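Local coordinates for probable phospholipase A2 homolog 2 (Oryza sativa, PDB 2WG9), which probably catalyses the calcium-dependent hydrolysis of the 2-acyl ester of membrane phosphoglycerides, releasing a free fatty acid and a lysophospholipid, at residues A[23-28]-A[97-102]; A[29-34]-A[106-111]; A[73-78]-A[121-126]. All blocks are in the same frame, centred on the assembly; numbering follows the deposited sequence.

Contact 1: A[23-28]-A[97-102]; sequences CESQFC and GNKCNV
Cys28 and Cys100 are joined by a disulfide that ties the turn just after strand 24-26 of this secreted phospholipase A2 to the loop leading into helix 102-125. The tight part of the contact is made of this bridge and Ser25. The SG atoms of Cys28 and Cys100 lie 2.0 Å apart, with a chi3 of -82°, near the 90° a relaxed disulfide prefers. Beside it Ser25 turns its small side chain onto the loop: OG sits between its own backbone N and carbonyl carbon and accepts a nearly straight hydrogen bond from Lys99 N (2.9 Å, 168°). Its CB rests 3.5 Å from Cys100 SG, a fit that suits a residue as small as serine. On the looser solvent side the Lys99 side chain lays CB and CG beside the serine hydroxyl, then bends to carry NZ away from the strand, back to a weak bond with Gly97 O. A water bridges the segments, donating to Cys23 O and Gly97 O and also bonded to Ser25 OG. Asn98, its ND2 held by Thr94, brings OD1 3.3 Å from Ser25 CB; in an Asx turn OD1 also accepts from Cys100 N at 3.0 Å, the donor lying 51° out of the carbonyl plane.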
ATOM      1  N   CYS A  23       5.823  11.662  -5.415  1.00 15.50           N
ATOM      2  CA  CYS A  23       4.724  11.549  -4.463  1.00 15.26           C
ATOM      3  C   CYS A  23       3.412  11.910  -5.152  1.00 15.47           C
ATOM      4  O   CYS A  23       3.116  13.087  -5.361  1.00 15.49           O
ATOM      5  CB  CYS A  23       4.961  12.457  -3.254  1.00 14.79           C
ATOM      6  SG  CYS A  23       6.489  12.064  -2.353  1.00 14.93           S
ATOM      7  N   GLU A  24       2.634  10.886  -5.494  1.00 15.53           N
ATOM      8  CA  GLU A  24       1.361  11.060  -6.191  1.00 16.00           C
ATOM      9  C   GLU A  24       0.168  11.244  -5.246  1.00 15.77           C
ATOM     10  O   GLU A  24       0.238  10.925  -4.054  1.00 15.50           O
ATOM     11  CB  GLU A  24       1.113   9.884  -7.150  1.00 16.15           C
ATOM     12  CG  GLU A  24       2.106   9.799  -8.320  1.00 18.35           C
ATOM     13  CD  GLU A  24       2.106  11.046  -9.191  1.00 21.39           C
ATOM     14  OE1 GLU A  24       1.020  11.596  -9.448  1.00 23.97           O
ATOM     15  OE2 GLU A  24       3.190  11.482  -9.619  1.00 23.76           O
ATOM     16  N   SER A  25      -0.919  11.794  -5.778  1.00 15.66           N
ATOM     17  CA  SER A  25      -2.174  11.866  -5.034  1.00 16.09           C
ATOM     18  C   SER A  25      -3.338  11.919  -6.019  1.00 16.53           C
ATOM     19  O   SER A  25      -3.969  12.967  -6.210  1.00 16.49           O
ATOM     20  CB  SER A  25      -2.181  13.040  -4.043  1.00 15.84           C
ATOM     21  OG  SER A  25      -1.743  14.246  -4.642  1.00 16.10           O
ATOM     22  N   GLN A  26      -3.587  10.766  -6.640  1.00 17.08           N
ATOM     23  CA  GLN A  26      -4.546  10.611  -7.732  1.00 17.80           C
ATOM     24  C   GLN A  26      -5.600   9.570  -7.370  1.00 17.54           C
ATOM     25  O   GLN A  26      -5.294   8.574  -6.716  1.00 17.02           O
ATOM     26  CB  GLN A  26      -3.827  10.165  -9.011  1.00 18.42           C
ATOM     27  CG  GLN A  26      -2.766  11.142  -9.533  1.00 20.86           C
ATOM     28  CD  GLN A  26      -3.373  12.421 -10.093  1.00 24.68           C
ATOM     29  OE1 GLN A  26      -4.431  12.397 -10.738  1.00 27.77           O
ATOM     30  NE2 GLN A  26      -2.706  13.547  -9.854  1.00 25.95           N
ATOM     31  N   PHE A  27      -6.837   9.809  -7.808  1.00 17.47           N
ATOM     32  CA  PHE A  27      -7.956   8.911  -7.543  1.00 17.43           C
ATOM     33  C   PHE A  27      -8.002   8.491  -6.070  1.00 17.59           C
ATOM     34  O   PHE A  27      -8.136   7.312  -5.747  1.00 17.22           O
ATOM     35  CB  PHE A  27      -7.905   7.702  -8.487  1.00 17.37           C
ATOM     36  CG  PHE A  27      -7.978   8.070  -9.947  1.00 17.83           C
ATOM     37  CD1 PHE A  27      -6.826   8.080 -10.735  1.00 18.14           C
ATOM     38  CD2 PHE A  27      -9.192   8.416 -10.533  1.00 18.54           C
ATOM     39  CE1 PHE A  27      -6.889   8.423 -12.084  1.00 19.19           C
ATOM     40  CE2 PHE A  27      -9.264   8.771 -11.883  1.00 17.82           C
ATOM     41  CZ  PHE A  27      -8.119   8.775 -12.658  1.00 18.77           C
ATOM     42  N   CYS A  28      -7.901   9.491  -5.196  1.00 18.01           N
ATOM     43  CA  CYS A  28      -7.774   9.318  -3.747  1.00 18.86           C
ATOM     44  C   CYS A  28      -8.766   8.339  -3.123  1.00 19.23           C
ATOM     45  O   CYS A  28      -8.446   7.678  -2.134  1.00 19.39           O
ATOM     46  CB  CYS A  28      -7.891  10.678  -3.055  1.00 18.76           C
ATOM     47  SG  CYS A  28      -6.667  11.888  -3.635  1.00 19.93           S
ATOM     48  N   GLY A  97       1.706  19.215  -1.317  1.00 19.35           N
ATOM     49  CA  GLY A  97       1.053  18.950  -2.595  1.00 19.12           C
ATOM     50  C   GLY A  97       0.190  17.701  -2.605  1.00 18.80           C
ATOM     51  O   GLY A  97      -0.296  17.296  -3.658  1.00 18.80           O
ATOM     52  N   ASN A  98      -0.004  17.092  -1.437  1.00 18.62           N
ATOM     53  CA  ASN A  98      -0.900  15.940  -1.298  1.00 18.76           C
ATOM     54  C   ASN A  98      -2.355  16.374  -1.478  1.00 19.23           C
ATOM     55  O   ASN A  98      -2.927  17.031  -0.610  1.00 18.89           O
ATOM     56  CB  ASN A  98      -0.711  15.273   0.069  1.00 18.45           C
ATOM     57  CG  ASN A  98      -1.440  13.945   0.189  1.00 17.82           C
ATOM     58  OD1 ASN A  98      -2.091  13.480  -0.749  1.00 17.97           O
ATOM     59  ND2 ASN A  98      -1.322  13.321   1.351  1.00 17.23           N
ATOM     60  N   LYS A  99      -2.939  16.006  -2.616  1.00 19.93           N
ATOM     61  CA  LYS A  99      -4.330  16.353  -2.921  1.00 20.38           C
ATOM     62  C   LYS A  99      -5.319  15.410  -2.235  1.00 20.50           C
ATOM     63  O   LYS A  99      -6.535  15.640  -2.261  1.00 20.62           O
ATOM     64  CB  LYS A  99      -4.558  16.340  -4.438  1.00 20.56           C
ATOM     65  CG  LYS A  99      -3.590  17.206  -5.244  1.00 21.01           C
ATOM     66  CD  LYS A  99      -3.955  18.682  -5.169  1.00 22.58           C
ATOM     67  CE  LYS A  99      -3.156  19.491  -6.176  1.00 22.74           C
ATOM     68  NZ  LYS A  99      -1.695  19.513  -5.863  1.00 24.12           N
ATOM     69  N   CYS A 100      -4.796  14.340  -1.641  1.00 20.51           N
ATOM     70  CA  CYS A 100      -5.619  13.369  -0.937  1.00 20.53           C
ATOM     71  C   CYS A 100      -5.743  13.738   0.534  1.00 20.93           C
ATOM     72  O   CYS A 100      -4.944  14.512   1.066  1.00 21.14           O
ATOM     73  CB  CYS A 100      -5.035  11.954  -1.067  1.00 20.12           C
ATOM     74  SG  CYS A 100      -4.952  11.271  -2.749  1.00 20.15           S
ATOM     75  N   ASN A 101      -6.762  13.183   1.177  1.00 21.13           N
ATOM     76  CA  ASN A 101      -6.896  13.236   2.621  1.00 21.34           C
ATOM     77  C   ASN A 101      -6.315  11.959   3.216  1.00 20.86           C
ATOM     78  O   ASN A 101      -6.724  10.856   2.838  1.00 21.03           O
ATOM     79  CB  ASN A 101      -8.375  13.388   2.984  1.00 21.95           C
ATOM     80  CG  ASN A 101      -8.600  13.522   4.465  1.00 23.47           C
ATOM     81  OD1 ASN A 101      -8.698  12.527   5.188  1.00 25.29           O
ATOM     82  ND2 ASN A 101      -8.694  14.766   4.934  1.00 25.85           N
ATOM     83  N   VAL A 102      -5.365  12.103   4.144  1.00 20.30           N
ATOM     84  CA  VAL A 102      -4.651  10.954   4.704  1.00 19.72           C
ATOM     85  C   VAL A 102      -5.603   9.903   5.289  1.00 19.53           C
ATOM     86  O   VAL A 102      -5.582   8.742   4.873  1.00 18.77           O
ATOM     87  CB  VAL A 102      -3.589  11.370   5.760  1.00 19.86           C
ATOM     88  CG1 VAL A 102      -2.882  10.144   6.320  1.00 19.93           C
ATOM     89  CG2 VAL A 102      -2.580  12.327   5.149  1.00 19.82           C
TER
HETATM   90  O   HOH W   1       1.011  14.893  -5.127  1.00 18.26           O

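Contact 2: A[29-34]-A[106-111]; sequences TIAPLL and ASVIRG. With OCA (octanoic acid (caprylic acid)), chain D.
Val108, on helix 102-125, points its side chain at the 29-34 loop and meets three of its residues. Its CB sends the two methyls different ways. CG2, beside the backbone N, lies against the start of the loop, 4.1 Å from Thr29 CA. CG1 is anti to that N (chi1 175°) and reaches farther in: it comes 4.0 Å from Thr29 O and 4.1 Å from Ala31 CB, and touches Leu34 CD1 in the conformer modelled here. Leu34 and Val108 run past each other in opposite directions, their methyls CD1 and CG1 meeting on the way. The loop and the helix thereby form part of the hydrophobic channel of the phospholipase A2 fold, occupied here by octanoic acid, whose tail methyl C8 is wedged between the two segments. Ala31 CB lies 4.0 Å from C8, and Ile109 approaches it with CG1 at 3.9 Å. The small side chain of Ala31 lets the tail lie close to the loop backbone, with C7 3.5 Å from Ala31 O, and the branched chains of Leu34 and Ile109 offer it apolar walls; no hydrogen bond crosses between loop and helix. At the other end of the ligand, Gly41 N hydrogen-bonds the fatty acid. Ile109 also packs against Ile87 of helix 77-88.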
ATOM      1  N   THR A  29      -9.964   8.247  -3.701  1.00 19.66           N
ATOM      2  CA  THR A  29     -11.032   7.423  -3.135  1.00 20.09           C
ATOM      3  C   THR A  29     -11.498   6.291  -4.056  1.00 20.00           C
ATOM      4  O   THR A  29     -12.442   5.570  -3.720  1.00 20.45           O
ATOM      5  CB  THR A  29     -12.263   8.281  -2.750  1.00 20.24           C
ATOM      6  OG1 THR A  29     -12.790   8.915  -3.920  1.00 21.14           O
ATOM      7  CG2 THR A  29     -11.888   9.331  -1.736  1.00 20.92           C
ATOM      8  N   ILE A  30     -10.848   6.136  -5.209  1.00 19.78           N
ATOM      9  CA  ILE A  30     -11.172   5.053  -6.149  1.00 19.34           C
ATOM     10  C   ILE A  30     -10.120   3.946  -6.061  1.00 18.98           C
ATOM     11  O   ILE A  30      -9.027   4.062  -6.621  1.00 18.30           O
ATOM     12  CB  ILE A  30     -11.324   5.571  -7.605  1.00 19.77           C
ATOM     13  CG1 ILE A  30     -12.449   6.614  -7.684  1.00 20.47           C
ATOM     14  CG2 ILE A  30     -11.575   4.407  -8.573  1.00 19.48           C
ATOM     15  CD1 ILE A  30     -12.431   7.482  -8.941  1.00 22.72           C
ATOM     16  N   ALA A  31     -10.477   2.876  -5.351  1.00 18.52           N
ATOM     17  CA  ALA A  31      -9.548   1.805  -4.971  1.00 18.39           C
ATOM     18  C   ALA A  31      -8.709   1.213  -6.117  1.00 18.06           C
ATOM     19  O   ALA A  31      -7.485   1.107  -5.978  1.00 18.40           O
ATOM     20  CB  ALA A  31     -10.289   0.695  -4.197  1.00 18.53           C
ATOM     21  N   PRO A  32      -9.347   0.833  -7.250  1.00 17.61           N
ATOM     22  CA  PRO A  32      -8.546   0.245  -8.336  1.00 17.11           C
ATOM     23  C   PRO A  32      -7.581   1.217  -9.024  1.00 16.27           C
ATOM     24  O   PRO A  32      -6.640   0.770  -9.671  1.00 16.62           O
ATOM     25  CB  PRO A  32      -9.603  -0.243  -9.343  1.00 17.37           C
ATOM     26  CG  PRO A  32     -10.908  -0.230  -8.598  1.00 17.65           C
ATOM     27  CD  PRO A  32     -10.780   0.880  -7.607  1.00 17.61           C
ATOM     28  N   LEU A  33      -7.810   2.525  -8.886  1.00 15.28           N
ATOM     29  CA  LEU A  33      -7.005   3.534  -9.575  1.00 14.22           C
ATOM     30  C   LEU A  33      -6.141   4.396  -8.638  1.00 13.87           C
ATOM     31  O   LEU A  33      -5.300   5.172  -9.098  1.00 13.31           O
ATOM     32  CB  LEU A  33      -7.904   4.444 -10.433  1.00 14.15           C
ATOM     33  CG  LEU A  33      -8.668   3.826 -11.607  1.00 13.76           C
ATOM     34  CD1 LEU A  33      -9.463   4.899 -12.330  1.00 13.83           C
ATOM     35  CD2 LEU A  33      -7.740   3.082 -12.582  1.00 12.91           C
ATOM     36  N   LEU A  34      -6.361   4.251  -7.336  1.00 13.77           N
ATOM     37  CA  LEU A  34      -5.640   5.014  -6.317  0.50 13.87           C
ATOM     38  C   LEU A  34      -4.126   4.994  -6.562  1.00 13.72           C
ATOM     39  O   LEU A  34      -3.545   3.928  -6.780  1.00 13.90           O
ATOM     40  CB  LEU A  34      -5.967   4.435  -4.932  0.50 14.00           C
ATOM     41  CG  LEU A  34      -5.688   5.219  -3.645  0.50 14.41           C
ATOM     42  CD1 LEU A  34      -6.704   4.829  -2.580  0.50 14.66           C
ATOM     43  CD2 LEU A  34      -4.274   4.993  -3.136  0.50 13.91           C
ATOM     44  N   ALA A 106      -6.476   6.219   3.712  1.00 14.82           N
ATOM     45  CA  ALA A 106      -6.133   5.059   4.526  1.00 14.42           C
ATOM     46  C   ALA A 106      -7.344   4.147   4.731  1.00 14.41           C
ATOM     47  O   ALA A 106      -7.206   2.919   4.727  1.00 13.94           O
ATOM     48  CB  ALA A 106      -5.561   5.491   5.865  1.00 14.69           C
ATOM     49  N   SER A 107      -8.526   4.751   4.898  1.00 14.44           N
ATOM     50  CA  SER A 107      -9.751   3.982   5.098  0.50 14.45           C
ATOM     51  C   SER A 107     -10.135   3.204   3.837  1.00 14.23           C
ATOM     52  O   SER A 107     -10.624   2.071   3.924  1.00 13.97           O
ATOM     53  CB  SER A 107     -10.898   4.887   5.550  0.50 14.57           C
ATOM     54  OG  SER A 107     -12.079   4.127   5.737  0.50 14.84           O
ATOM     55  N   VAL A 108      -9.895   3.805   2.671  1.00 14.10           N
ATOM     56  CA  VAL A 108     -10.142   3.134   1.386  1.00 14.26           C
ATOM     57  C   VAL A 108      -9.194   1.931   1.212  1.00 14.55           C
ATOM     58  O   VAL A 108      -9.623   0.829   0.840  1.00 14.03           O
ATOM     59  CB  VAL A 108     -10.061   4.127   0.186  1.00 14.78           C
ATOM     60  CG1 VAL A 108     -10.207   3.401  -1.157  1.00 14.46           C
ATOM     61  CG2 VAL A 108     -11.139   5.221   0.315  1.00 13.84           C
ATOM     62  N   ILE A 109      -7.913   2.134   1.510  1.00 14.66           N
ATOM     63  CA  ILE A 109      -6.938   1.045   1.468  1.00 14.72           C
ATOM     64  C   ILE A 109      -7.330  -0.031   2.479  1.00 15.09           C
ATOM     65  O   ILE A 109      -7.338  -1.221   2.154  1.00 14.96           O
ATOM     66  CB  ILE A 109      -5.491   1.551   1.746  1.00 14.95           C
ATOM     67  CG1 ILE A 109      -5.061   2.528   0.640  1.00 14.55           C
ATOM     68  CG2 ILE A 109      -4.514   0.368   1.862  1.00 14.12           C
ATOM     69  CD1 ILE A 109      -3.883   3.443   1.010  1.00 14.59           C
ATOM     70  N   ARG A 110      -7.677   0.400   3.694  1.00 15.63           N
ATOM     71  CA  ARG A 110      -8.031  -0.516   4.774  1.00 16.20           C
ATOM     72  C   ARG A 110      -9.174  -1.455   4.386  1.00 16.16           C
ATOM     73  O   ARG A 110      -9.094  -2.650   4.634  1.00 16.36           O
ATOM     74  CB  ARG A 110      -8.390   0.238   6.058  1.00 16.47           C
ATOM     75  CG  ARG A 110      -8.032  -0.560   7.299  1.00 18.59           C
ATOM     76  CD  ARG A 110      -8.850  -0.198   8.553  1.00 20.58           C
ATOM     77  NE  ARG A 110      -8.249  -0.841   9.726  1.00 22.49           N
ATOM     78  CZ  ARG A 110      -8.458  -2.109  10.092  1.00 23.60           C
ATOM     79  NH1 ARG A 110      -9.271  -2.891   9.393  1.00 24.45           N
ATOM     80  NH2 ARG A 110      -7.855  -2.599  11.168  1.00 23.68           N
ATOM     81  N   GLY A 111     -10.224  -0.911   3.771  1.00 16.31           N
ATOM     82  CA  GLY A 111     -11.363  -1.720   3.330  1.00 16.52           C
ATOM     83  C   GLY A 111     -10.970  -2.870   2.409  1.00 16.49           C
ATOM     84  O   GLY A 111     -11.403  -4.010   2.600  1.00 16.60           O
TER
HETATM   85  C1  OCA D 301       0.059  -0.958  -1.294  1.00 20.47           C
HETATM   86  C2  OCA D 301      -1.305  -0.764  -0.628  1.00 21.46           C
HETATM   87  C3  OCA D 301      -2.219  -1.967  -0.853  1.00 22.54           C
HETATM   88  C4  OCA D 301      -2.763  -2.036  -2.282  1.00 24.03           C
HETATM   89  C5  OCA D 301      -3.669  -0.844  -2.631  1.00 25.04           C
HETATM   90  C6  OCA D 301      -5.119  -1.104  -2.227  1.00 25.49           C
HETATM   91  C7  OCA D 301      -6.087  -0.363  -3.150  1.00 25.35           C
HETATM   92  C8  OCA D 301      -6.763   0.796  -2.408  1.00 25.15           C
HETATM   93  O1  OCA D 301       0.203  -0.506  -2.448  1.00 18.10           O
HETATM   94  O2  OCA D 301       0.933  -1.546  -0.627  1.00 21.80           O

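Contact 3: A[73-78]-A[121-126]; sequences DYLNTM and KILHKR
The 73-78 segment passes through a type I beta turn from Asp73 to Asn76 and enters helix 77-88, coming nearest the C-terminal part of helix 102-125 where the CA atoms of Thr77 and Lys121 are 6.9 Å apart. In this phospholipase A2 fold the long C-terminal helix thus lies against the turn entering helix 77-88. Within the turn, Asp73 OD1 accepts from Leu75 N in an Asx turn, the donor standing above the carboxylate plane, while OD2 lies toward His124. Asn76 occupies the N-cap, and its OD1 receives Cys79 N. Leu75 and Thr77 make most of the contact from this side. Leu75 and Leu123 meet through their CD1 methyls at 3.7 Å, their chains crossing at a slant. Leu75 also touches Ala116 and Ala119, whose small side chains let it settle on helix 102-125. Thr77 uses its methyl: CG2, anti to the carbonyl carbon, reaches within 3.8 Å of Lys121 N and 4.1 Å of Lys121 CG. Lys121 continues extended beyond CG, and its NZ makes a long, weak ion pair with Glu81. The His124 ring comes from the opposite direction to Thr77 and meets the segment with its edge. Thr77 CG2 lies near the ring plane, 4.1 Å from His124 ND1, and Leu75 O lies there too, 3.7 Å from His124 CE1. Asp73 OD2 stands obliquely to the ring, 4.4 Å from His124 NE2. No hydrogen bond crosses between the segments, and the start of helix 77-88 is joined to the last turns of helix 102-125 through methyl contacts and the edge of His124; were His124 protonated, the nearby Asp73 carboxylate and Leu75 carbonyl would probably stabilise its positive charge.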
ATOM      1  N   ASP A  73       2.614 -13.170  -3.793  1.00 25.91           N
ATOM      2  CA  ASP A  73       1.343 -13.576  -3.203  1.00 25.71           C
ATOM      3  C   ASP A  73       0.675 -12.382  -2.519  1.00 25.41           C
ATOM      4  O   ASP A  73       0.907 -12.117  -1.336  1.00 24.76           O
ATOM      5  CB  ASP A  73       1.550 -14.744  -2.225  1.00 25.92           C
ATOM      6  CG  ASP A  73       0.250 -15.247  -1.615  1.00 26.04           C
ATOM      7  OD1 ASP A  73      -0.842 -14.894  -2.112  1.00 26.46           O
ATOM      8  OD2 ASP A  73       0.326 -15.999  -0.622  1.00 27.56           O
ATOM      9  N   TYR A  74      -0.154 -11.666  -3.280  1.00 25.40           N
ATOM     10  CA  TYR A  74      -0.878 -10.504  -2.760  1.00 25.75           C
ATOM     11  C   TYR A  74      -1.955 -10.873  -1.732  1.00 25.03           C
ATOM     12  O   TYR A  74      -2.581  -9.993  -1.134  1.00 24.93           O
ATOM     13  CB  TYR A  74      -1.457  -9.653  -3.897  1.00 26.59           C
ATOM     14  CG  TYR A  74      -2.412 -10.375  -4.826  1.00 28.43           C
ATOM     15  CD1 TYR A  74      -1.981 -10.844  -6.067  1.00 30.34           C
ATOM     16  CD2 TYR A  74      -3.757 -10.560  -4.481  1.00 30.44           C
ATOM     17  CE1 TYR A  74      -2.855 -11.498  -6.938  1.00 31.34           C
ATOM     18  CE2 TYR A  74      -4.644 -11.215  -5.350  1.00 31.52           C
ATOM     19  CZ  TYR A  74      -4.179 -11.680  -6.571  1.00 31.97           C
ATOM     20  OH  TYR A  74      -5.039 -12.324  -7.434  1.00 32.21           O
ATOM     21  N   LEU A  75      -2.157 -12.171  -1.523  1.00 24.35           N
ATOM     22  CA  LEU A  75      -3.060 -12.651  -0.478  1.00 23.92           C
ATOM     23  C   LEU A  75      -2.325 -13.235   0.738  1.00 23.47           C
ATOM     24  O   LEU A  75      -2.946 -13.827   1.625  1.00 23.52           O
ATOM     25  CB  LEU A  75      -4.093 -13.633  -1.054  1.00 23.99           C
ATOM     26  CG  LEU A  75      -5.076 -13.041  -2.076  1.00 24.43           C
ATOM     27  CD1 LEU A  75      -5.981 -14.121  -2.645  1.00 24.99           C
ATOM     28  CD2 LEU A  75      -5.914 -11.910  -1.474  1.00 24.45           C
ATOM     29  N   ASN A  76      -1.003 -13.060   0.786  1.00 22.98           N
ATOM     30  CA  ASN A  76      -0.241 -13.427   1.979  1.00 22.26           C
ATOM     31  C   ASN A  76      -0.815 -12.689   3.178  1.00 22.08           C
ATOM     32  O   ASN A  76      -0.896 -11.457   3.172  1.00 21.81           O
ATOM     33  CB  ASN A  76       1.253 -13.116   1.816  1.00 22.13           C
ATOM     34  CG  ASN A  76       2.073 -13.566   3.010  1.00 21.66           C
ATOM     35  OD1 ASN A  76       1.999 -12.978   4.087  1.00 20.81           O
ATOM     36  ND2 ASN A  76       2.853 -14.620   2.826  1.00 20.86           N
ATOM     37  N   THR A  77      -1.211 -13.450   4.198  1.00 21.90           N
ATOM     38  CA  THR A  77      -1.957 -12.904   5.330  1.00 21.93           C
ATOM     39  C   THR A  77      -1.093 -12.056   6.254  1.00 21.56           C
ATOM     40  O   THR A  77      -1.575 -11.078   6.821  1.00 21.23           O
ATOM     41  CB  THR A  77      -2.696 -14.000   6.141  1.00 22.26           C
ATOM     42  OG1 THR A  77      -1.797 -15.073   6.433  1.00 23.63           O
ATOM     43  CG2 THR A  77      -3.881 -14.546   5.352  1.00 22.20           C
ATOM     44  N   MET A  78       0.180 -12.420   6.393  1.00 20.98           N
ATOM     45  CA  MET A  78       1.129 -11.602   7.148  1.00 20.87           C
ATOM     46  C   MET A  78       1.294 -10.227   6.509  1.00 19.83           C
ATOM     47  O   MET A  78       1.154  -9.211   7.189  1.00 19.84           O
ATOM     48  CB  MET A  78       2.494 -12.281   7.251  1.00 21.19           C
ATOM     49  CG  MET A  78       2.529 -13.504   8.143  1.00 23.77           C
ATOM     50  SD  MET A  78       4.244 -13.922   8.518  1.00 28.00           S
ATOM     51  CE  MET A  78       4.563 -12.774   9.862  1.00 26.61           C
ATOM     52  N   LYS A 121      -7.214 -15.978   4.257  1.00 38.09           N
ATOM     53  CA  LYS A 121      -7.567 -16.937   5.308  1.00 39.89           C
ATOM     54  C   LYS A 121      -8.407 -18.103   4.781  1.00 41.15           C
ATOM     55  O   LYS A 121      -8.138 -19.259   5.109  1.00 41.47           O
ATOM     56  CB  LYS A 121      -8.288 -16.240   6.464  1.00 39.75           C
ATOM     57  CG  LYS A 121      -7.373 -15.458   7.396  1.00 39.80           C
ATOM     58  CD  LYS A 121      -8.179 -14.769   8.483  1.00 39.98           C
ATOM     59  CE  LYS A 121      -7.291 -14.013   9.455  1.00 39.83           C
ATOM     60  NZ  LYS A 121      -8.106 -13.113  10.324  1.00 39.48           N
ATOM     61  N   ILE A 122      -9.408 -17.789   3.960  1.00 42.74           N
ATOM     62  CA  ILE A 122     -10.283 -18.789   3.340  1.00 44.36           C
ATOM     63  C   ILE A 122      -9.505 -19.797   2.485  1.00 45.56           C
ATOM     64  O   ILE A 122      -9.676 -21.011   2.638  1.00 45.75           O
ATOM     65  CB  ILE A 122     -11.416 -18.103   2.509  1.00 44.26           C
ATOM     66  CG1 ILE A 122     -12.442 -17.432   3.433  1.00 44.44           C
ATOM     67  CG2 ILE A 122     -12.100 -19.077   1.554  1.00 44.25           C
ATOM     68  CD1 ILE A 122     -13.001 -18.323   4.547  1.00 45.27           C
ATOM     69  N   LEU A 123      -8.640 -19.285   1.608  1.00 47.00           N
ATOM     70  CA  LEU A 123      -7.840 -20.113   0.701  1.00 48.47           C
ATOM     71  C   LEU A 123      -6.761 -20.940   1.408  1.00 49.64           C
ATOM     72  O   LEU A 123      -6.255 -21.915   0.845  1.00 49.78           O
ATOM     73  CB  LEU A 123      -7.208 -19.251  -0.397  1.00 48.26           C
ATOM     74  CG  LEU A 123      -8.157 -18.599  -1.407  1.00 48.40           C
ATOM     75  CD1 LEU A 123      -7.483 -17.437  -2.115  1.00 48.10           C
ATOM     76  CD2 LEU A 123      -8.697 -19.603  -2.421  1.00 48.59           C
ATOM     77  N   HIS A 124      -6.415 -20.551   2.634  1.00 51.10           N
ATOM     78  CA  HIS A 124      -5.410 -21.272   3.416  1.00 52.68           C
ATOM     79  C   HIS A 124      -6.026 -22.212   4.466  1.00 53.68           C
ATOM     80  O   HIS A 124      -5.352 -23.119   4.966  1.00 53.88           O
ATOM     81  CB  HIS A 124      -4.394 -20.302   4.041  1.00 52.69           C
ATOM     82  CG  HIS A 124      -3.735 -19.391   3.048  1.00 53.17           C
ATOM     83  ND1 HIS A 124      -3.547 -18.044   3.282  1.00 53.51           N
ATOM     84  CD2 HIS A 124      -3.237 -19.627   1.810  1.00 53.57           C
ATOM     85  CE1 HIS A 124      -2.957 -17.494   2.236  1.00 53.57           C
ATOM     86  NE2 HIS A 124      -2.759 -18.432   1.328  1.00 53.65           N
ATOM     87  N   LYS A 125      -7.303 -21.991   4.790  1.00 54.87           N
ATOM     88  CA  LYS A 125      -8.072 -22.911   5.641  1.00 55.97           C
ATOM     89  C   LYS A 125      -8.450 -24.170   4.866  1.00 56.59           C
ATOM     90  O   LYS A 125      -8.890 -25.164   5.447  1.00 56.86           O
ATOM     91  CB  LYS A 125      -9.338 -22.239   6.176  1.00 56.05           C
ATOM     92  CG  LYS A 125      -9.114 -21.342   7.384  1.00 56.65           C
ATOM     93  CD  LYS A 125     -10.417 -20.698   7.843  1.00 57.43           C
ATOM     94  CE  LYS A 125     -10.174 -19.640   8.915  1.00 57.85           C
ATOM     95  NZ  LYS A 125      -9.611 -20.215  10.173  1.00 58.06           N
ATOM     96  N   ARG A 126      -8.276 -24.104   3.549  1.00 57.26           N
ATOM     97  CA  ARG A 126      -8.570 -25.204   2.648  1.00 57.96           C
ATOM     98  C   ARG A 126      -7.337 -26.098   2.471  1.00 58.38           C
ATOM     99  O   ARG A 126      -7.462 -27.310   2.266  1.00 58.54           O
ATOM    100  CB  ARG A 126      -9.024 -24.633   1.304  1.00 57.98           C
ATOM    101  CG  ARG A 126      -9.634 -25.633   0.335  1.00 58.45           C
ATOM    102  CD  ARG A 126      -9.835 -24.987  -1.028  1.00 59.03           C
ATOM    103  NE  ARG A 126      -8.568 -24.546  -1.612  1.00 59.67           N
ATOM    104  CZ  ARG A 126      -8.442 -23.565  -2.502  1.00 59.65           C
ATOM    105  NH1 ARG A 126      -7.242 -23.243  -2.969  1.00 59.72           N
ATOM    106  NH2 ARG A 126      -9.507 -22.899  -2.922  1.00 59.67           N
TER

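How the contacts relate
Contacts 2 and 3 share helix 102-125, packing on its early and late parts with centres 20 Å apart, whereas contact 1 holds the loop that leads into it. Contacts 1 and 2 touch, since 23-28 runs straight into 29-34: Phe27 CG lies 3.7 Å from Leu33 CB. Contacts 1 and 3 are on opposite sides of the chain's centre, about 18 Å apart at their nearest atoms. Both are surface contacts, yet 23-28/97-102 relies on a covalent bridge, a hydrogen bond and water, while 73-78/121-126 relies on methyls and a histidine edge. Contact 2, partly buried beside the fatty acid, is mainly apolar, with no hydrogen bond between its segments, as befits a lipid-binding wall.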